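PDB 2OMO: DUF176 from Nitrosomonas europaea, which is a member of the antibiotic biosynthesis monooxygenase family and probably acts as an oxidoreductase. Local coordinates for residues Y24-A30 and R108-Y113; T37-K41 and P69-L74; T44-H48 and R59-L63. One frame throughout, in Å; residues are numbered along the deposited sequence. Where two conformers were deposited one is given.

Contact 1 of 3, residues Y24-A30 and R108-Y113; sequences YVTIVYA and RKGVIY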
# COMPACT_ATOMS: atom_id res chain seq x y z
N TYR A 24 -6.42 7.63 5.70
CA TYR A 24 -5.10 8.19 5.91
C TYR A 24 -4.13 7.01 5.84
O TYR A 24 -4.22 6.10 6.65
CB TYR A 24 -5.00 8.89 7.30
CG TYR A 24 -3.65 9.50 7.54
CD1 TYR A 24 -3.42 10.85 7.23
CD2 TYR A 24 -2.60 8.75 8.06
CE1 TYR A 24 -2.17 11.43 7.41
CE2 TYR A 24 -1.34 9.30 8.27
CZ TYR A 24 -1.13 10.67 7.94
OH TYR A 24 0.11 11.25 8.14
N VAL A 25 -3.20 7.04 4.89
CA VAL A 25 -2.26 5.92 4.67
C VAL A 25 -0.82 6.36 4.77
O VAL A 25 -0.43 7.40 4.23
CB VAL A 25 -2.47 5.28 3.27
CG1 VAL A 25 -1.45 4.15 2.98
CG2 VAL A 25 -3.90 4.83 3.10
N THR A 26 -0.02 5.52 5.41
CA THR A 26 1.44 5.72 5.47
C THR A 26 2.03 4.43 4.96
O THR A 26 1.79 3.35 5.54
CB THR A 26 1.96 6.02 6.90
OG1 THR A 26 1.19 7.08 7.48
CG2 THR A 26 3.45 6.46 6.85
N ILE A 27 2.76 4.50 3.86
CA ILE A 27 3.49 3.33 3.41
C ILE A 27 4.90 3.42 4.02
O ILE A 27 5.66 4.37 3.73
CB ILE A 27 3.56 3.22 1.89
CG1 ILE A 27 2.14 3.34 1.29
CG2 ILE A 27 4.30 1.91 1.47
CD1 ILE A 27 2.03 3.14 -0.27
N VAL A 28 5.22 2.43 4.86
CA VAL A 28 6.50 2.48 5.57
C VAL A 28 7.46 1.49 4.93
O VAL A 28 7.16 0.30 4.84
CB VAL A 28 6.36 2.22 7.08
CG1 VAL A 28 7.77 2.22 7.75
CG2 VAL A 28 5.39 3.31 7.71
N TYR A 29 8.61 1.99 4.49
CA TYR A 29 9.63 1.17 3.84
C TYR A 29 10.77 0.85 4.80
O TYR A 29 11.37 1.74 5.39
CB TYR A 29 10.18 1.85 2.60
CG TYR A 29 9.14 2.17 1.56
CD1 TYR A 29 8.89 1.28 0.53
CD2 TYR A 29 8.42 3.38 1.60
CE1 TYR A 29 7.91 1.58 -0.48
CE2 TYR A 29 7.43 3.67 0.65
CZ TYR A 29 7.20 2.77 -0.41
OH TYR A 29 6.26 3.03 -1.37
N ALA A 30 11.05 -0.44 4.96
CA ALA A 30 12.11 -0.86 5.89
C ALA A 30 13.11 -1.77 5.20
O ALA A 30 12.71 -2.77 4.61
CB ALA A 30 11.54 -1.56 7.10
N ARG A 108 14.24 3.86 8.22
CA ARG A 108 12.93 3.61 7.60
C ARG A 108 12.44 4.91 6.99
O ARG A 108 12.81 5.98 7.45
CB ARG A 108 11.92 3.15 8.62
CG ARG A 108 12.18 1.74 9.09
CD ARG A 108 11.05 1.31 9.95
NE ARG A 108 10.79 2.19 11.10
CZ ARG A 108 11.45 2.10 12.25
NH1 ARG A 108 12.42 1.19 12.41
NH2 ARG A 108 11.15 2.90 13.26
N LYS A 109 11.67 4.81 5.91
CA LYS A 109 10.98 5.98 5.39
C LYS A 109 9.49 5.73 5.35
O LYS A 109 9.06 4.65 4.91
CB LYS A 109 11.43 6.31 3.96
CG LYS A 109 10.63 7.52 3.34
CD LYS A 109 10.80 8.86 4.14
CE LYS A 109 10.56 10.12 3.26
NZ LYS A 109 9.11 10.36 3.03
N GLY A 110 8.72 6.74 5.76
CA GLY A 110 7.25 6.67 5.75
C GLY A 110 6.74 7.68 4.75
O GLY A 110 7.17 8.88 4.76
N VAL A 111 5.95 7.20 3.79
CA VAL A 111 5.37 8.09 2.78
C VAL A 111 3.87 8.20 2.97
O VAL A 111 3.16 7.18 3.02
CB VAL A 111 5.77 7.61 1.35
CG1 VAL A 111 5.24 8.60 0.32
CG2 VAL A 111 7.30 7.49 1.27
N ILE A 112 3.40 9.44 3.11
CA ILE A 112 1.99 9.72 3.41
C ILE A 112 1.14 9.85 2.15
O ILE A 112 1.49 10.57 1.20
CB ILE A 112 1.83 11.03 4.28
CG1 ILE A 112 2.60 10.85 5.61
CG2 ILE A 112 0.37 11.27 4.59
CD1 ILE A 112 2.99 12.13 6.34
N TYR A 113 0.01 9.16 2.16
CA TYR A 113 -0.99 9.21 1.09
C TYR A 113 -2.40 9.52 1.60
O TYR A 113 -2.78 9.19 2.75
CB TYR A 113 -0.99 7.87 0.34
CG TYR A 113 0.26 7.57 -0.45
CD1 TYR A 113 0.34 7.91 -1.79
CD2 TYR A 113 1.38 6.94 0.17
CE1 TYR A 113 1.50 7.60 -2.55
CE2 TYR A 113 2.50 6.64 -0.54
CZ TYR A 113 2.57 6.97 -1.90
OH TYR A 113 3.70 6.69 -2.59
O HOH W 1 5.74 5.63 -1.58
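Ile27 and Tyr113 meet on the face of the sheet that also carries Val25, Tyr29 and Val111. The methyl end of Ile27 does the touching: CD1 approaches the Tyr113 ring obliquely and lies 3.5 Å from its CE2. Ile27 CG1 stands anti to its carbonyl carbon (chi1 -52°), and the extended chain beyond it carries CD1 to the ring. Next along this face, CG2 of Val111 meets the edge of the Tyr29 ring, near its plane, 3.9 Å from CE2. The hydroxyls of Tyr29 and Tyr113 share one water, at 2.7 Å from Tyr29 OH and 2.5 Å from Tyr113 OH. Tyr29 OH also bonds to Tyr29 OH of the second subunit. The other face carries Thr26, Val28 and Ile112. At one end of the pairing the Tyr24 side chain reaches Ile112, with Tyr24 OH 3.5 Å from Ile112 CD1. At the far end the aliphatic part of Arg108 lies against Val28 and Ala30. Three pairs of backbone hydrogen bonds join the strands, at Val25 with Tyr113, Ile27 with Val111 and Tyr29 with Lys109. At Tyr113 the sheet runs on into the second subunit. This antiparallel pairing of the first and last strands belongs to the ferredoxin-like sheet of the antibiotic biosynthesis monooxygenase family, whose subunits typically pair as a dimeric alpha+beta barrel.

Contact 2 of 3, residues T37-K41 and P69-L74; sequences TEAFK and PTRFVL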
# COMPACT_ATOMS: atom_id res chain seq x y z
N THR A 37 16.31 -10.64 9.23
CA THR A 37 15.00 -10.71 8.55
C THR A 37 13.94 -11.49 9.33
O THR A 37 12.79 -11.02 9.42
CB THR A 37 15.06 -11.21 7.09
OG1 THR A 37 15.63 -12.52 7.07
CG2 THR A 37 15.92 -10.28 6.25
N GLU A 38 14.32 -12.63 9.92
CA GLU A 38 13.34 -13.46 10.69
C GLU A 38 13.02 -12.73 11.98
O GLU A 38 11.87 -12.70 12.39
CB GLU A 38 13.85 -14.88 10.96
CG GLU A 38 14.32 -15.63 9.67
CD GLU A 38 13.42 -15.35 8.49
OE1 GLU A 38 12.25 -15.76 8.54
OE2 GLU A 38 13.90 -14.71 7.50
N ALA A 39 14.04 -12.13 12.59
CA ALA A 39 13.85 -11.38 13.82
C ALA A 39 12.88 -10.21 13.54
O ALA A 39 11.95 -9.94 14.32
CB ALA A 39 15.18 -10.86 14.35
N PHE A 40 13.10 -9.54 12.42
CA PHE A 40 12.26 -8.40 12.09
C PHE A 40 10.80 -8.82 11.83
O PHE A 40 9.87 -8.14 12.32
CB PHE A 40 12.80 -7.65 10.90
CG PHE A 40 11.94 -6.46 10.48
CD1 PHE A 40 12.04 -5.26 11.16
CD2 PHE A 40 11.07 -6.56 9.40
CE1 PHE A 40 11.28 -4.12 10.76
CE2 PHE A 40 10.30 -5.45 9.00
CZ PHE A 40 10.41 -4.24 9.71
N LYS A 41 10.60 -9.94 11.11
CA LYS A 41 9.25 -10.47 10.86
C LYS A 41 8.51 -10.77 12.13
O LYS A 41 7.32 -10.48 12.27
CB LYS A 41 9.27 -11.73 9.97
CG LYS A 41 9.81 -11.43 8.56
CD LYS A 41 9.68 -12.62 7.60
CE LYS A 41 10.09 -13.93 8.16
NZ LYS A 41 10.03 -14.96 7.07
N PRO A 69 14.31 -10.38 0.13
CA PRO A 69 13.71 -10.61 1.47
C PRO A 69 14.14 -9.62 2.54
O PRO A 69 13.58 -9.62 3.62
CB PRO A 69 14.17 -12.04 1.83
CG PRO A 69 15.44 -12.25 1.04
CD PRO A 69 15.20 -11.49 -0.28
N THR A 70 15.16 -8.80 2.30
CA THR A 70 15.56 -7.83 3.32
C THR A 70 14.71 -6.54 3.23
O THR A 70 14.85 -5.64 4.05
CB THR A 70 17.08 -7.46 3.29
OG1 THR A 70 17.37 -6.79 2.05
CG2 THR A 70 17.96 -8.74 3.49
N ARG A 71 13.83 -6.48 2.22
CA ARG A 71 13.04 -5.29 1.98
C ARG A 71 11.62 -5.54 2.39
O ARG A 71 10.98 -6.48 1.90
CB ARG A 71 13.14 -4.80 0.53
CG ARG A 71 14.60 -4.63 0.04
CD ARG A 71 15.36 -3.91 1.05
NE ARG A 71 16.74 -3.67 0.65
CZ ARG A 71 17.12 -2.55 0.05
NH1 ARG A 71 16.19 -1.64 -0.21
NH2 ARG A 71 18.39 -2.34 -0.28
N PHE A 72 11.15 -4.72 3.33
CA PHE A 72 9.77 -4.83 3.83
C PHE A 72 8.97 -3.56 3.66
O PHE A 72 9.53 -2.44 3.62
CB PHE A 72 9.76 -5.19 5.33
CG PHE A 72 10.36 -6.53 5.63
CD1 PHE A 72 9.53 -7.67 5.71
CD2 PHE A 72 11.76 -6.69 5.76
CE1 PHE A 72 10.11 -8.96 5.97
CE2 PHE A 72 12.34 -7.96 6.04
CZ PHE A 72 11.49 -9.10 6.14
N VAL A 73 7.66 -3.72 3.64
CA VAL A 73 6.72 -2.56 3.66
C VAL A 73 5.67 -2.80 4.74
O VAL A 73 5.12 -3.93 4.83
CB VAL A 73 6.01 -2.39 2.31
CG1 VAL A 73 4.71 -1.51 2.45
CG2 VAL A 73 6.97 -1.82 1.26
N LEU A 74 5.42 -1.80 5.58
CA LEU A 74 4.23 -1.77 6.42
C LEU A 74 3.24 -0.78 5.78
O LEU A 74 3.52 0.40 5.66
CB LEU A 74 4.55 -1.29 7.86
CG LEU A 74 5.56 -2.18 8.63
CD1 LEU A 74 7.02 -1.88 8.23
CD2 LEU A 74 5.39 -2.10 10.19
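Phe40 lies over one face of the Phe72 ring, and this is the tight part of the contact. Its CD2 sits above the centre of that ring, and its CE2 comes to 3.5 Å from Phe72 CG. The planes are turned 51° from each other, with the ring centres 4.9 Å apart, so the pair is oblique. The two side chains run side by side in opposite senses. Phe40 has CG anti to its backbone N (chi1 178°), which carries the ring from the helix toward the strand. The Lys41 side chain runs roughly perpendicular to that of Phe72, with Lys41 CG 3.6 Å from Phe72 CE1. Leu116 of the second subunit packs on both residues. Leu74 adds a looser touch at the edge of the Phe40 ring, where its CD1 is 4.4 Å from Phe40 CZ. Phe40 also packs on Ala30 and Val100. This is helix-on-sheet packing of the ferredoxin-like fold: the start of helix 37-51 covers one face of the antiparallel sheet, and its short segment runs nearly parallel to strand 71-74, at 9°. Toward Thr37 and the exposed Pro69 the contact thins. The methyl of Thr37 meets the residues just before the strand. Thr37 CG2 is 3.6 Å from Pro69 O and 3.8 Å from Thr70 CG2. Pro69 adds little area. The hydroxyl of Thr37 bonds within the helix to Glu38 OE2, at 2.8 Å, while that of Thr70 bonds to Asp68. No hydrogen bond joins the two segments.

Contact 3 of 3, residues T44-H48 and R59-L63; sequences TRMNH and RFDIL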
# COMPACT_ATOMS: atom_id res chain seq x y z
N THR A 44 7.56 -7.60 13.96
CA THR A 44 6.52 -6.89 13.22
C THR A 44 5.17 -7.64 13.29
O THR A 44 4.10 -7.01 13.25
CB THR A 44 6.98 -6.60 11.76
OG1 THR A 44 8.24 -5.94 11.81
CG2 THR A 44 5.96 -5.74 11.01
N ARG A 45 5.21 -8.96 13.46
CA ARG A 45 3.98 -9.75 13.66
C ARG A 45 3.22 -9.21 14.87
O ARG A 45 2.00 -9.03 14.84
CB ARG A 45 4.33 -11.25 13.85
CG ARG A 45 3.11 -12.16 14.08
CD ARG A 45 3.55 -13.61 14.35
NE ARG A 45 2.76 -14.24 15.41
CZ ARG A 45 3.27 -14.73 16.54
NH1 ARG A 45 2.47 -15.29 17.44
NH2 ARG A 45 4.57 -14.68 16.79
N MSE A 46 3.96 -8.99 15.97
CA MSE A 46 3.39 -8.53 17.21
C MSE A 46 2.77 -7.16 17.04
O MSE A 46 1.67 -6.89 17.56
CB MSE A 46 4.48 -8.47 18.28
CG MSE A 46 5.32 -9.72 18.31
SE MSE A 46 4.35 -11.18 19.14
CE MSE A 46 3.36 -11.91 17.65
N ASN A 47 3.48 -6.28 16.34
CA ASN A 47 2.97 -4.93 16.02
C ASN A 47 1.65 -5.03 15.21
O ASN A 47 0.64 -4.43 15.57
CB ASN A 47 4.08 -4.19 15.24
CG ASN A 47 3.77 -2.69 15.00
OD1 ASN A 47 2.76 -2.18 15.42
ND2 ASN A 47 4.68 -2.00 14.28
N HIS A 48 1.66 -5.84 14.15
CA HIS A 48 0.49 -6.08 13.29
C HIS A 48 -0.72 -6.57 14.12
O HIS A 48 -1.81 -6.02 14.00
CB HIS A 48 0.80 -7.15 12.25
CG HIS A 48 -0.43 -7.73 11.58
ND1 HIS A 48 -1.07 -7.10 10.53
CD2 HIS A 48 -1.12 -8.87 11.82
CE1 HIS A 48 -2.10 -7.84 10.15
NE2 HIS A 48 -2.16 -8.91 10.92
N ARG A 59 -6.05 -1.12 7.48
CA ARG A 59 -5.09 -2.16 7.10
C ARG A 59 -3.85 -1.94 7.92
O ARG A 59 -3.51 -0.80 8.25
CB ARG A 59 -4.62 -2.05 5.62
CG ARG A 59 -5.64 -2.19 4.50
CD ARG A 59 -6.36 -0.92 4.10
NE ARG A 59 -7.13 -1.10 2.84
CZ ARG A 59 -8.32 -1.68 2.76
NH1 ARG A 59 -8.89 -2.15 3.87
NH2 ARG A 59 -8.93 -1.80 1.59
N PHE A 60 -3.12 -3.03 8.15
CA PHE A 60 -1.80 -2.95 8.75
C PHE A 60 -1.03 -4.11 8.12
O PHE A 60 -0.49 -4.98 8.80
CB PHE A 60 -1.85 -3.01 10.29
CG PHE A 60 -0.70 -2.28 10.94
CD1 PHE A 60 -0.79 -0.91 11.26
CD2 PHE A 60 0.51 -2.97 11.18
CE1 PHE A 60 0.31 -0.24 11.81
CE2 PHE A 60 1.61 -2.32 11.76
CZ PHE A 60 1.54 -0.96 12.07
N ASP A 61 -1.00 -4.10 6.79
CA ASP A 61 -0.44 -5.23 6.06
C ASP A 61 1.08 -5.21 6.22
O ASP A 61 1.74 -4.16 6.08
CB ASP A 61 -0.77 -5.14 4.58
CG ASP A 61 -2.27 -5.22 4.28
OD1 ASP A 61 -3.02 -5.70 5.16
OD2 ASP A 61 -2.71 -4.84 3.14
N ILE A 62 1.63 -6.39 6.43
CA ILE A 62 3.11 -6.51 6.52
C ILE A 62 3.56 -7.28 5.29
O ILE A 62 3.19 -8.46 5.12
CB ILE A 62 3.57 -7.27 7.78
CG1 ILE A 62 2.96 -6.66 9.06
CG2 ILE A 62 5.12 -7.28 7.86
CD1 ILE A 62 3.12 -5.15 9.17
N LEU A 63 4.42 -6.64 4.50
CA LEU A 63 4.82 -7.17 3.18
C LEU A 63 6.31 -7.38 3.09
O LEU A 63 7.09 -6.58 3.69
CB LEU A 63 4.42 -6.22 2.07
CG LEU A 63 2.98 -5.65 2.15
CD1 LEU A 63 2.78 -4.59 1.02
CD2 LEU A 63 1.92 -6.74 2.06
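His48 and Phe60 make the one hydrogen bond between helix and strand. ND1 of His48 donates to the backbone O of Phe60 over 2.8 Å, with an N-H...O angle of 158°. The acceptor lies close to the plane of the imidazole, at its edge. From the carbonyl side the approach is less regular, since the donor is tilted 35° from the carbonyl plane. The bond probably helps to hold the rotation of the ring and gives the backbone O of the buried Phe60 a side-chain partner. This tie joins helix 37-51 to strand 57-65, outermost within the chain, where Ile62 and Leu63 pair with a strand of the second subunit. The two segments run almost antiparallel, as a helix and the strand that follows it do in the ferredoxin-like fold. Apolar packing lies further along. The methyl of Thr44 points into the branches of Ile62, with Thr44 CG2 tight against Ile62 CD1 at 3.4 Å. Thr44 has CG2 anti to its backbone N, while OG1, beside that N, bonds to Phe40 O and Trp96 NE1. Ile62 CG1 also reaches His48 CB at 3.9 Å. A third kind of contact sets an amide against an aromatic ring. The Asn47 side chain lies roughly perpendicular to that of Phe60, its amide plane 56° from the ring plane. Asn47 OD1 is 3.8 Å from Phe60 CZ. The Phe60 ring also meets His87.

All three contacts involve one antiparallel sheet, ordered 57-65, 71-78, 24-31, 109-117. Contact 1 joins its last two strands. Contacts 2 and 3 set two parts of helix 37-51 on the first two, their centres 11 Å apart. Contact 2 touches both others. Toward contact 1, probable backbone hydrogen bonds of 2.8 Å run from Val28 N to Leu74 O and from Phe72 N to Ala30 O. Toward contact 3, Leu63 N lies 2.8 Å from Val73 O, and Leu74 CD2 packs on Thr44 CG2 at 3.8 Å. Contacts 1 and 3 do not touch; their nearest atoms are about 6 Å apart. All three reach the second subunit.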